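Ribokinase (Giardia lamblia, PDB 6WHJ) probably phosphorylates D-ribose at O-5 with ATP and a divalent cation, most likely magnesium, giving D-ribose 5-phosphate as a homodimeric PfkB-family kinase. Local coordinates at residues C52-R57 against R82-P87; A133-A138 against V156-Q161; A176-D181 against L202-T207; A311-G316 against D336-F341. All blocks are in the same frame, centred on the assembly; numbering follows the deposited sequence.

Interaction 1. Residues C52-R57 against R82-P87; sequences CGKVLR and RELGIP
Ile-86 reaches across to the bare backbone of Gly-53, and this meeting brings the two segments closest together, with CA atoms 6.0 Å apart. Along the side chain the approach tightens step by step. CB of Ile-86 is still 5.2 Å from Gly-53 CA. The two branches then part: CG2 is anti to the backbone N, while CG1 lies beside that nitrogen and opposite the carbonyl carbon (chi1 -56°). CG1 comes to 4.1 Å from Gly-53 CA. Extended chi2 (178°) carries the chain on in the same direction, and the terminal CD1 rests on Gly-53 CA at 3.7 Å. Gly-53 has no side chain, and the methyl therefore packs directly on its backbone. A second, looser touch is aliphatic: Lys-54 CE lies 4.4 Å from Leu-84 CD2, whereas the ammonium end of Lys-54 goes on to the carbonyl oxygen of Ser-325. Gly-85, with positive phi, closes helix 72-84 in a Schellman motif and turns the chain so that Leu-84 and Ile-86 both face helix 44-55. The contact thus joins the C-terminal ends of helices 44-55 and 72-84, with Ile-86 also resting on Ala-62 of strand 62-69 and Cys-52 and Leu-56 packing on Val-282 of helix 272-287.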
loop_
_atom_site.group_PDB
_atom_site.type_symbol
_atom_site.label_atom_id
_atom_site.label_comp_id
_atom_site.label_asym_id
_atom_site.label_seq_id
_atom_site.Cartn_x
_atom_site.Cartn_y
_atom_site.Cartn_z
ATOM N N CYS B 52 20.528 16.409 -3.237
ATOM C CA CYS B 52 21.905 16.891 -3.336
ATOM C C CYS B 52 22.330 17.003 -4.792
ATOM O O CYS B 52 22.798 18.059 -5.231
ATOM C CB CYS B 52 22.871 15.977 -2.579
ATOM S SG CYS B 52 22.861 16.145 -0.773
ATOM N N GLY B 53 22.169 15.918 -5.557
ATOM C CA GLY B 53 22.588 15.930 -6.945
ATOM C C GLY B 53 21.933 17.019 -7.772
ATOM O O GLY B 53 22.570 17.586 -8.662
ATOM N N LYS B 54 20.672 17.352 -7.478
ATOM C CA LYS B 54 19.985 18.359 -8.284
ATOM C C LYS B 54 20.330 19.785 -7.876
ATOM O O LYS B 54 20.310 20.690 -8.718
ATOM C CB LYS B 54 18.471 18.171 -8.213
ATOM C CG LYS B 54 17.962 16.909 -8.880
ATOM C CD LYS B 54 16.452 17.002 -9.032
ATOM C CE LYS B 54 15.877 15.863 -9.844
ATOM N NZ LYS B 54 14.418 15.746 -9.553
ATOM N N VAL B 55 20.648 20.011 -6.604
ATOM C CA VAL B 55 20.962 21.353 -6.143
ATOM C C VAL B 55 22.457 21.623 -6.253
ATOM O O VAL B 55 22.873 22.790 -6.284
ATOM C CB VAL B 55 20.432 21.527 -4.704
ATOM C CG1 VAL B 55 20.828 22.857 -4.121
ATOM C CG2 VAL B 55 18.906 21.396 -4.680
ATOM N N LEU B 56 23.267 20.579 -6.376
ATOM C CA LEU B 56 24.695 20.737 -6.574
ATOM C C LEU B 56 24.979 21.319 -7.951
ATOM O O LEU B 56 24.256 21.067 -8.918
ATOM C CB LEU B 56 25.387 19.386 -6.441
ATOM C CG LEU B 56 25.823 18.973 -5.044
ATOM C CD1 LEU B 56 26.369 17.566 -5.114
ATOM C CD2 LEU B 56 26.855 19.949 -4.496
ATOM N N ARG B 57 26.048 22.113 -8.027
ATOM C CA ARG B 57 26.535 22.585 -9.319
ATOM C C ARG B 57 26.980 21.411 -10.188
ATOM O O ARG B 57 26.508 21.241 -11.319
ATOM C CB ARG B 57 27.678 23.578 -9.107
ATOM N N ARG B 82 22.148 6.716 -12.777
ATOM C CA ARG B 82 23.011 6.981 -13.925
ATOM C C ARG B 82 22.504 8.165 -14.740
ATOM O O ARG B 82 23.267 9.085 -15.050
ATOM C CB ARG B 82 23.141 5.734 -14.809
ATOM C CG ARG B 82 24.044 4.649 -14.245
ATOM C CD ARG B 82 24.308 3.516 -15.255
ATOM N NE ARG B 82 23.187 2.586 -15.385
ATOM C CZ ARG B 82 23.049 1.484 -14.646
ATOM N NH1 ARG B 82 23.962 1.185 -13.724
ATOM N NH2 ARG B 82 22.005 0.677 -14.826
ATOM N N GLU B 83 21.209 8.184 -15.059
ATOM C CA GLU B 83 20.673 9.302 -15.826
ATOM C C GLU B 83 20.810 10.622 -15.070
ATOM O O GLU B 83 20.931 11.682 -15.697
ATOM C CB GLU B 83 19.209 9.039 -16.195
ATOM N N LEU B 84 20.833 10.583 -13.730
ATOM C CA LEU B 84 21.016 11.801 -12.947
ATOM C C LEU B 84 22.486 12.177 -12.805
ATOM O O LEU B 84 22.789 13.332 -12.479
ATOM C CB LEU B 84 20.412 11.643 -11.551
ATOM C CG LEU B 84 18.888 11.600 -11.407
ATOM C CD1 LEU B 84 18.495 11.368 -9.957
ATOM C CD2 LEU B 84 18.259 12.865 -11.939
ATOM N N GLY B 85 23.397 11.234 -13.046
ATOM C CA GLY B 85 24.817 11.495 -12.915
ATOM C C GLY B 85 25.317 11.575 -11.491
ATOM O O GLY B 85 26.306 12.270 -11.231
ATOM N N ILE B 86 24.692 10.853 -10.565
ATOM C CA ILE B 86 25.027 10.892 -9.146
ATOM C C ILE B 86 25.789 9.614 -8.801
ATOM O O ILE B 86 25.211 8.523 -8.847
ATOM C CB ILE B 86 23.777 11.033 -8.271
ATOM C CG1 ILE B 86 22.969 12.261 -8.682
ATOM C CG2 ILE B 86 24.173 11.090 -6.813
ATOM C CD1 ILE B 86 21.682 12.432 -7.895
ATOM N N PRO B 87 27.059 9.700 -8.419
ATOM C CA PRO B 87 27.800 8.497 -8.037
ATOM C C PRO B 87 27.162 7.805 -6.845
ATOM O O PRO B 87 26.541 8.434 -5.990
ATOM C CB PRO B 87 29.191 9.034 -7.676
ATOM C CG PRO B 87 29.283 10.364 -8.344
ATOM C CD PRO B 87 27.888 10.913 -8.325
#

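Interaction 2. Residues A133-A138 against V156-Q161; sequences AVLVKA and VEVIKQ
On the helix that presents Val-158 and Ile-159 to Leu-135, Gln-161 NE2 donates to Glu-157 OE2 at 3.0 Å, one helical turn away. The bond is nearly straight (171°). Glu-157 accepts with its anti lone pair, the one away from its other oxygen, and OE2 lies close to the amide plane of Gln-161. This side-chain link stays within the segment 156-161 and does not reach across the contact. The interface itself is aliphatic and centres on one branch of Leu-135. Its CG lies beside the backbone N and opposite the carbonyl carbon (chi1 -80°), which directs CD1 into the facing helix. There CD1 meets Val-158 CG1 at 3.7 Å, the two side chains crossing at about a right angle. The same methyl lies 4.3 Å from Ile-159 CG1, so it is shared by two consecutive residues. Leu-135 ends helix 131-135 and begins a type I turn to Ala-138, which leads the chain into strand 140-143. Helix 149-165 connects that strand to its parallel neighbour 170-173, a beta-alpha-beta unit against which helix 131-135 packs. Val-158 also touches Pro-125. Just beyond helix 149-165, Asn-166 ND2 bonds the turn's carbonyls, Ala-138 O and, weakly, Leu-135 O. The chemistry is therefore divided: no hydrogen bond joins the two segments directly, and they meet through apolar side chains, with Leu-135 and Ile-159 sharing Val-141 of strand 140-143, while the polar bonds lie to either segment's own side or come from Asn-166.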
loop_
_atom_site.group_PDB
_atom_site.type_symbol
_atom_site.label_atom_id
_atom_site.label_comp_id
_atom_site.label_asym_id
_atom_site.label_seq_id
_atom_site.Cartn_x
_atom_site.Cartn_y
_atom_site.Cartn_z
ATOM N N ALA B 133 37.360 4.705 2.656
ATOM C CA ALA B 133 38.202 5.494 1.762
ATOM C C ALA B 133 37.483 6.754 1.294
ATOM O O ALA B 133 38.107 7.809 1.138
ATOM C CB ALA B 133 38.632 4.650 0.558
ATOM N N VAL B 134 36.168 6.665 1.076
ATOM C CA VAL B 134 35.403 7.823 0.626
ATOM C C VAL B 134 35.174 8.796 1.776
ATOM O O VAL B 134 35.306 10.015 1.611
ATOM C CB VAL B 134 34.067 7.368 0.005
ATOM C CG1 VAL B 134 33.300 8.559 -0.543
ATOM C CG2 VAL B 134 34.287 6.326 -1.068
ATOM N N LEU B 135 34.880 8.271 2.967
ATOM C CA LEU B 135 34.537 9.113 4.106
ATOM C C LEU B 135 35.713 9.966 4.568
ATOM O O LEU B 135 35.511 11.094 5.033
ATOM C CB LEU B 135 34.057 8.231 5.256
ATOM C CG LEU B 135 32.620 7.717 5.251
ATOM C CD1 LEU B 135 32.394 6.750 6.423
ATOM C CD2 LEU B 135 31.658 8.897 5.333
ATOM N N VAL B 136 36.947 9.462 4.445
ATOM C CA VAL B 136 38.108 10.218 4.917
ATOM C C VAL B 136 38.472 11.369 3.997
ATOM O O VAL B 136 39.375 12.150 4.331
ATOM C CB VAL B 136 39.339 9.308 5.104
ATOM C CG1 VAL B 136 39.056 8.244 6.153
ATOM C CG2 VAL B 136 39.730 8.663 3.783
ATOM N N LYS B 137 37.788 11.515 2.858
ATOM C CA LYS B 137 37.985 12.657 1.976
ATOM C C LYS B 137 36.730 13.511 1.828
ATOM O O LYS B 137 36.761 14.514 1.108
ATOM C CB LYS B 137 38.463 12.194 0.591
ATOM N N ALA B 138 35.631 13.144 2.479
ATOM C CA ALA B 138 34.380 13.875 2.356
ATOM C C ALA B 138 34.267 14.966 3.430
ATOM O O ALA B 138 35.038 15.018 4.390
ATOM C CB ALA B 138 33.196 12.909 2.450
ATOM N N VAL B 156 27.687 3.970 12.495
ATOM C CA VAL B 156 28.139 4.976 13.451
ATOM C C VAL B 156 29.591 4.733 13.837
ATOM O O VAL B 156 30.400 5.668 13.901
ATOM C CB VAL B 156 27.210 4.990 14.678
ATOM C CG1 VAL B 156 27.904 5.594 15.883
ATOM C CG2 VAL B 156 25.936 5.764 14.361
ATOM N N GLU B 157 29.958 3.472 14.077
ATOM C CA GLU B 157 31.345 3.188 14.429
ATOM C C GLU B 157 32.288 3.497 13.269
ATOM O O GLU B 157 33.378 4.046 13.479
ATOM C CB GLU B 157 31.485 1.739 14.888
ATOM C CG GLU B 157 32.915 1.349 15.193
ATOM C CD GLU B 157 33.532 2.167 16.320
ATOM O OE1 GLU B 157 32.784 2.690 17.181
ATOM O OE2 GLU B 157 34.777 2.296 16.332
ATOM N N VAL B 158 31.868 3.216 12.034
ATOM C CA VAL B 158 32.701 3.568 10.889
ATOM C C VAL B 158 32.928 5.070 10.841
ATOM O O VAL B 158 34.058 5.540 10.647
ATOM C CB VAL B 158 32.057 3.063 9.587
ATOM C CG1 VAL B 158 32.783 3.631 8.384
ATOM C CG2 VAL B 158 32.071 1.541 9.549
ATOM N N ILE B 159 31.864 5.847 11.048
ATOM C CA ILE B 159 31.967 7.300 10.971
ATOM C C ILE B 159 32.852 7.837 12.096
ATOM O O ILE B 159 33.665 8.749 11.888
ATOM C CB ILE B 159 30.559 7.905 10.997
ATOM C CG1 ILE B 159 29.766 7.427 9.778
ATOM C CG2 ILE B 159 30.637 9.425 10.986
ATOM C CD1 ILE B 159 28.297 7.800 9.829
ATOM N N LYS B 160 32.734 7.260 13.296
ATOM C CA LYS B 160 33.598 7.660 14.405
ATOM C C LYS B 160 35.062 7.469 14.043
ATOM O O LYS B 160 35.900 8.337 14.325
ATOM C CB LYS B 160 33.230 6.877 15.670
ATOM C CG LYS B 160 34.063 7.180 16.928
ATOM C CD LYS B 160 33.652 6.272 18.079
ATOM C CE LYS B 160 34.405 6.578 19.359
ATOM N NZ LYS B 160 34.215 5.519 20.401
ATOM N N GLN B 161 35.379 6.356 13.379
ATOM C CA GLN B 161 36.744 6.110 12.929
ATOM C C GLN B 161 37.142 7.028 11.779
ATOM O O GLN B 161 38.320 7.389 11.656
ATOM C CB GLN B 161 36.896 4.652 12.497
ATOM C CG GLN B 161 37.146 3.666 13.624
ATOM C CD GLN B 161 37.048 2.218 13.165
ATOM O OE1 GLN B 161 37.608 1.834 12.139
ATOM N NE2 GLN B 161 36.352 1.401 13.946
#

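Interaction 3. Residues A176-D181 against L202-T207; sequences APYRAD and LEISGT
Glu-203 lays its CB over the middle of the Tyr-178 ring, a CH-pi contact with CB 3.5 Å from the centroid and only 6° off the ring normal. A bend at chi2 folds the carboxylate back so that its plane runs nearly parallel to the ring (12°), but displaced past the CD2-CE2 side, with CD 3.9 Å from Tyr-178 CE2. Ile-204 comes in differently, at the rim near the ring plane, its CG1 3.9 Å from Tyr-178 CD1. Tyr-178 gets there because its CG is anti to the backbone N (chi1 171°), swinging the ring out toward helix 198-205. The opposite face of the ring lies against the Ala-180 backbone, where N sits off toward the rim.

Farther out, Arg-179 and Asp-181 are joined within the loop by a side-on salt bridge. Arg-179 NH2 reaches Asp-181 OD2 at 2.9 Å in the guanidinium plane, while Arg-179 NE bonds Asp-181 OD1, which lies out of that plane. Arg-179 and Pro-177, which follows a cis peptide bond, also pack on Asn-34 and Thr-32 of the second subunit. The Tyr-178 side chain lies about 7 Å from that of Asn-197, predicted to bind ATP. A loop after parallel strand 170-173, packing against helix 198-205, which follows the next parallel strand, 193-194, is consistent with the alpha/beta fold of ribokinases.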
loop_
_atom_site.group_PDB
_atom_site.type_symbol
_atom_site.label_atom_id
_atom_site.label_comp_id
_atom_site.label_asym_id
_atom_site.label_seq_id
_atom_site.Cartn_x
_atom_site.Cartn_y
_atom_site.Cartn_z
ATOM N N ALA B 176 14.613 10.649 10.970
ATOM C CA ALA B 176 13.300 10.490 10.349
ATOM C C ALA B 176 13.144 9.140 9.660
ATOM O O ALA B 176 14.055 8.695 8.955
ATOM C CB ALA B 176 13.067 11.608 9.326
ATOM N N PRO B 177 12.006 8.452 9.847
ATOM C CA PRO B 177 10.926 8.775 10.784
ATOM C C PRO B 177 11.271 8.327 12.194
ATOM O O PRO B 177 12.141 7.472 12.357
ATOM C CB PRO B 177 9.744 7.969 10.239
ATOM C CG PRO B 177 10.385 6.758 9.646
ATOM C CD PRO B 177 11.679 7.265 9.032
ATOM N N TYR B 178 10.566 8.846 13.192
ATOM C CA TYR B 178 10.841 8.443 14.563
ATOM C C TYR B 178 10.637 6.944 14.740
ATOM O O TYR B 178 9.597 6.393 14.371
ATOM C CB TYR B 178 9.963 9.206 15.550
ATOM C CG TYR B 178 10.104 8.639 16.932
ATOM C CD1 TYR B 178 11.271 8.826 17.661
ATOM C CD2 TYR B 178 9.089 7.867 17.491
ATOM C CE1 TYR B 178 11.410 8.288 18.922
ATOM C CE2 TYR B 178 9.218 7.322 18.747
ATOM C CZ TYR B 178 10.379 7.537 19.462
ATOM O OH TYR B 178 10.500 6.993 20.719
ATOM N N ARG B 179 11.652 6.290 15.288
ATOM C CA ARG B 179 11.665 4.855 15.537
ATOM C C ARG B 179 11.964 4.656 17.010
ATOM O O ARG B 179 13.008 5.110 17.489
ATOM C CB ARG B 179 12.767 4.168 14.726
ATOM C CG ARG B 179 12.664 4.240 13.242
ATOM C CD ARG B 179 11.851 3.089 12.749
ATOM N NE ARG B 179 12.467 1.803 13.058
ATOM C CZ ARG B 179 13.269 1.142 12.236
ATOM N NH1 ARG B 179 13.571 1.663 11.055
ATOM N NH2 ARG B 179 13.764 -0.039 12.599
ATOM N N ALA B 180 11.091 3.954 17.722
ATOM C CA ALA B 180 11.384 3.697 19.128
ATOM C C ALA B 180 12.537 2.710 19.308
ATOM O O ALA B 180 13.120 2.644 20.396
ATOM C CB ALA B 180 10.137 3.184 19.845
ATOM N N ASP B 181 12.889 1.944 18.273
ATOM C CA ASP B 181 13.935 0.939 18.406
ATOM C C ASP B 181 15.322 1.467 18.053
ATOM O O ASP B 181 16.281 0.690 18.085
ATOM C CB ASP B 181 13.615 -0.282 17.526
ATOM C CG ASP B 181 13.317 0.093 16.083
ATOM O OD1 ASP B 181 13.360 1.294 15.754
ATOM O OD2 ASP B 181 13.054 -0.818 15.266
ATOM N N LEU B 202 10.534 15.816 20.130
ATOM C CA LEU B 202 9.754 15.556 21.332
ATOM C C LEU B 202 9.723 14.075 21.663
ATOM O O LEU B 202 9.700 13.704 22.841
ATOM C CB LEU B 202 8.339 16.100 21.167
ATOM C CG LEU B 202 8.239 17.608 21.390
ATOM C CD1 LEU B 202 6.816 18.110 21.163
ATOM C CD2 LEU B 202 8.736 17.955 22.791
ATOM N N GLU B 203 9.716 13.219 20.643
ATOM C CA GLU B 203 9.671 11.786 20.892
ATOM C C GLU B 203 11.014 11.238 21.352
ATOM O O GLU B 203 11.048 10.266 22.114
ATOM C CB GLU B 203 9.216 11.039 19.636
ATOM C CG GLU B 203 7.773 11.309 19.247
ATOM C CD GLU B 203 6.826 10.239 19.775
ATOM O OE1 GLU B 203 7.123 9.648 20.843
ATOM O OE2 GLU B 203 5.787 9.986 19.122
ATOM N N ILE B 204 12.124 11.881 20.970
ATOM C CA ILE B 204 13.434 11.364 21.361
ATOM C C ILE B 204 13.821 11.755 22.777
ATOM O O ILE B 204 14.757 11.170 23.329
ATOM C CB ILE B 204 14.460 11.823 20.295
ATOM C CG1 ILE B 204 14.198 11.121 18.954
ATOM C CG2 ILE B 204 15.911 11.561 20.684
ATOM C CD1 ILE B 204 14.999 11.678 17.778
ATOM N N SER B 205 13.061 12.639 23.421
ATOM C CA SER B 205 13.326 13.035 24.799
ATOM C C SER B 205 12.375 12.423 25.818
ATOM O O SER B 205 12.707 12.400 27.010
ATOM C CB SER B 205 13.285 14.562 24.932
ATOM O OG SER B 205 14.368 15.134 24.216
ATOM N N GLY B 206 11.201 11.957 25.404
ATOM C CA GLY B 206 10.255 11.341 26.319
ATOM C C GLY B 206 8.854 11.920 26.296
ATOM O O GLY B 206 8.010 11.469 27.084
ATOM N N THR B 207 8.542 12.885 25.439
ATOM C CA THR B 207 7.219 13.489 25.393
ATOM C C THR B 207 6.503 13.077 24.107
ATOM O O THR B 207 7.026 12.321 23.287
ATOM C CB THR B 207 7.328 15.011 25.506
ATOM O OG1 THR B 207 8.575 15.352 26.123
ATOM C CG2 THR B 207 6.193 15.562 26.349
#

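Interaction 4. Residues A311-G316 against D336-F341; sequences ASVAAG and DALSKF
Val-313 splits its two methyls between two successive residues of the facing helix, and all the direct contacts are apolar. CG2 meets Leu-338 CD1 at 3.6 Å, the side chains crossing at about a right angle. CG1 faces Ala-337 CB at 4.0 Å and also reaches the backbone beside it, 4.1 Å from Leu-338 N. The fork follows from chi1 (174°), which puts CG1 anti to the backbone N and CG2 opposite the carbonyl carbon. Leu-338 bends at chi2 (48°), bringing CD1 back onto the valine.

Other apolar groups close round the contact: Tyr-261 touches both Val-313 and Ala-337, Ile-317 also packs on Ala-337, and Phe-310 on Leu-338. Ala-311 and Ser-312 touch Phe-276 of helix 272-287.

No hydrogen bond crosses between the two segments. Within them, backbone bonds such as Ala-315 N to Ala-311 O (2.9 Å) and Phe-341 N to Ala-337 O (3.0 Å) hold the turns. Both serine hydroxyls are bonded one turn back, Ser-312 OG to Ala-308 O and Ser-339 OG to Asp-335 O. With these backbone groups and the two hydroxyls satisfied inside their own helices, segment 336-341 of the C-terminal helix meets 311-316 through apolar contact, consistent with hydrophobic packing of one buried valine against two partly exposed partners.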
loop_
_atom_site.group_PDB
_atom_site.type_symbol
_atom_site.label_atom_id
_atom_site.label_comp_id
_atom_site.label_asym_id
_atom_site.label_seq_id
_atom_site.Cartn_x
_atom_site.Cartn_y
_atom_site.Cartn_z
ATOM N N ALA B 311 18.585 26.389 2.185
ATOM C CA ALA B 311 17.708 25.222 2.189
ATOM C C ALA B 311 16.245 25.634 2.215
ATOM O O ALA B 311 15.400 24.961 1.614
ATOM C CB ALA B 311 18.037 24.312 3.373
ATOM N N SER B 312 15.924 26.732 2.911
ATOM C CA SER B 312 14.544 27.222 2.933
ATOM C C SER B 312 14.068 27.628 1.540
ATOM O O SER B 312 12.954 27.282 1.132
ATOM C CB SER B 312 14.415 28.404 3.899
ATOM O OG SER B 312 14.786 28.017 5.207
ATOM N N VAL B 313 14.906 28.344 0.788
ATOM C CA VAL B 313 14.518 28.785 -0.545
ATOM C C VAL B 313 14.273 27.578 -1.441
ATOM O O VAL B 313 13.295 27.537 -2.203
ATOM C CB VAL B 313 15.592 29.731 -1.122
ATOM C CG1 VAL B 313 15.299 30.094 -2.578
ATOM C CG2 VAL B 313 15.706 30.989 -0.270
ATOM N N ALA B 314 15.147 26.569 -1.359
ATOM C CA ALA B 314 14.953 25.368 -2.162
ATOM C C ALA B 314 13.698 24.614 -1.739
ATOM O O ALA B 314 12.927 24.154 -2.591
ATOM C CB ALA B 314 16.184 24.473 -2.072
ATOM N N ALA B 315 13.463 24.484 -0.433
ATOM C CA ALA B 315 12.252 23.809 0.024
ATOM C C ALA B 315 11.007 24.614 -0.331
ATOM O O ALA B 315 9.972 24.042 -0.701
ATOM C CB ALA B 315 12.320 23.557 1.530
ATOM N N GLY B 316 11.098 25.942 -0.254
ATOM C CA GLY B 316 9.964 26.768 -0.622
ATOM C C GLY B 316 9.605 26.652 -2.089
ATOM O O GLY B 316 8.441 26.810 -2.461
ATOM N N ASP B 336 18.573 31.880 -8.440
ATOM C CA ASP B 336 17.807 33.022 -8.926
ATOM C C ASP B 336 16.872 33.552 -7.844
ATOM O O ASP B 336 16.856 34.753 -7.556
ATOM C CB ASP B 336 17.010 32.642 -10.177
ATOM C CG ASP B 336 17.888 32.449 -11.410
ATOM O OD1 ASP B 336 17.459 31.720 -12.328
ATOM O OD2 ASP B 336 19.011 32.999 -11.458
ATOM N N ALA B 337 16.095 32.664 -7.217
ATOM C CA ALA B 337 15.123 33.113 -6.228
ATOM C C ALA B 337 15.790 33.629 -4.959
ATOM O O ALA B 337 15.203 34.450 -4.244
ATOM C CB ALA B 337 14.152 31.977 -5.903
ATOM N N LEU B 338 17.008 33.161 -4.656
ATOM C CA LEU B 338 17.741 33.677 -3.501
ATOM C C LEU B 338 18.173 35.122 -3.727
ATOM O O LEU B 338 18.280 35.899 -2.769
ATOM C CB LEU B 338 18.953 32.787 -3.211
ATOM C CG LEU B 338 19.700 32.928 -1.876
ATOM C CD1 LEU B 338 18.743 32.937 -0.698
ATOM C CD2 LEU B 338 20.740 31.836 -1.689
ATOM N N SER B 339 18.407 35.498 -4.988
ATOM C CA SER B 339 18.806 36.864 -5.314
ATOM C C SER B 339 17.644 37.835 -5.138
ATOM O O SER B 339 17.809 38.923 -4.573
ATOM C CB SER B 339 19.334 36.920 -6.747
ATOM O OG SER B 339 20.180 35.817 -7.014
ATOM N N LYS B 340 16.461 37.467 -5.640
ATOM C CA LYS B 340 15.290 38.319 -5.464
ATOM C C LYS B 340 14.898 38.418 -3.992
ATOM O O LYS B 340 14.474 39.484 -3.528
ATOM C CB LYS B 340 14.129 37.794 -6.313
ATOM N N PHE B 341 15.067 37.325 -3.236
ATOM C CA PHE B 341 14.751 37.319 -1.809
ATOM C C PHE B 341 15.696 38.196 -1.001
ATOM O O PHE B 341 15.361 38.570 0.127
ATOM C CB PHE B 341 14.785 35.888 -1.261
#

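How the interactions relate
Along the chain the four contacts follow one another without nesting, from interaction 1 to interaction 4. None touches another; the closest approach is about 5 Å between nearest atoms of interactions 1 and 4, whose centres lie 19 Å apart. Helix 272-287 links that pair, as side chains from 52-57 and from 311-316 both pack on it. Interactions 2 and 3 share helix 149-165, which supplies 156-161 and is touched by Arg-179 and Asp-181; their centres are 26 Å apart. Interactions 1 and 2 pack on strands 62-69 and 140-143 of the large mixed sheet, whereas interaction 3 joins a loop to a helix and interaction 4 two helices. Interaction 3 alone reaches the second subunit.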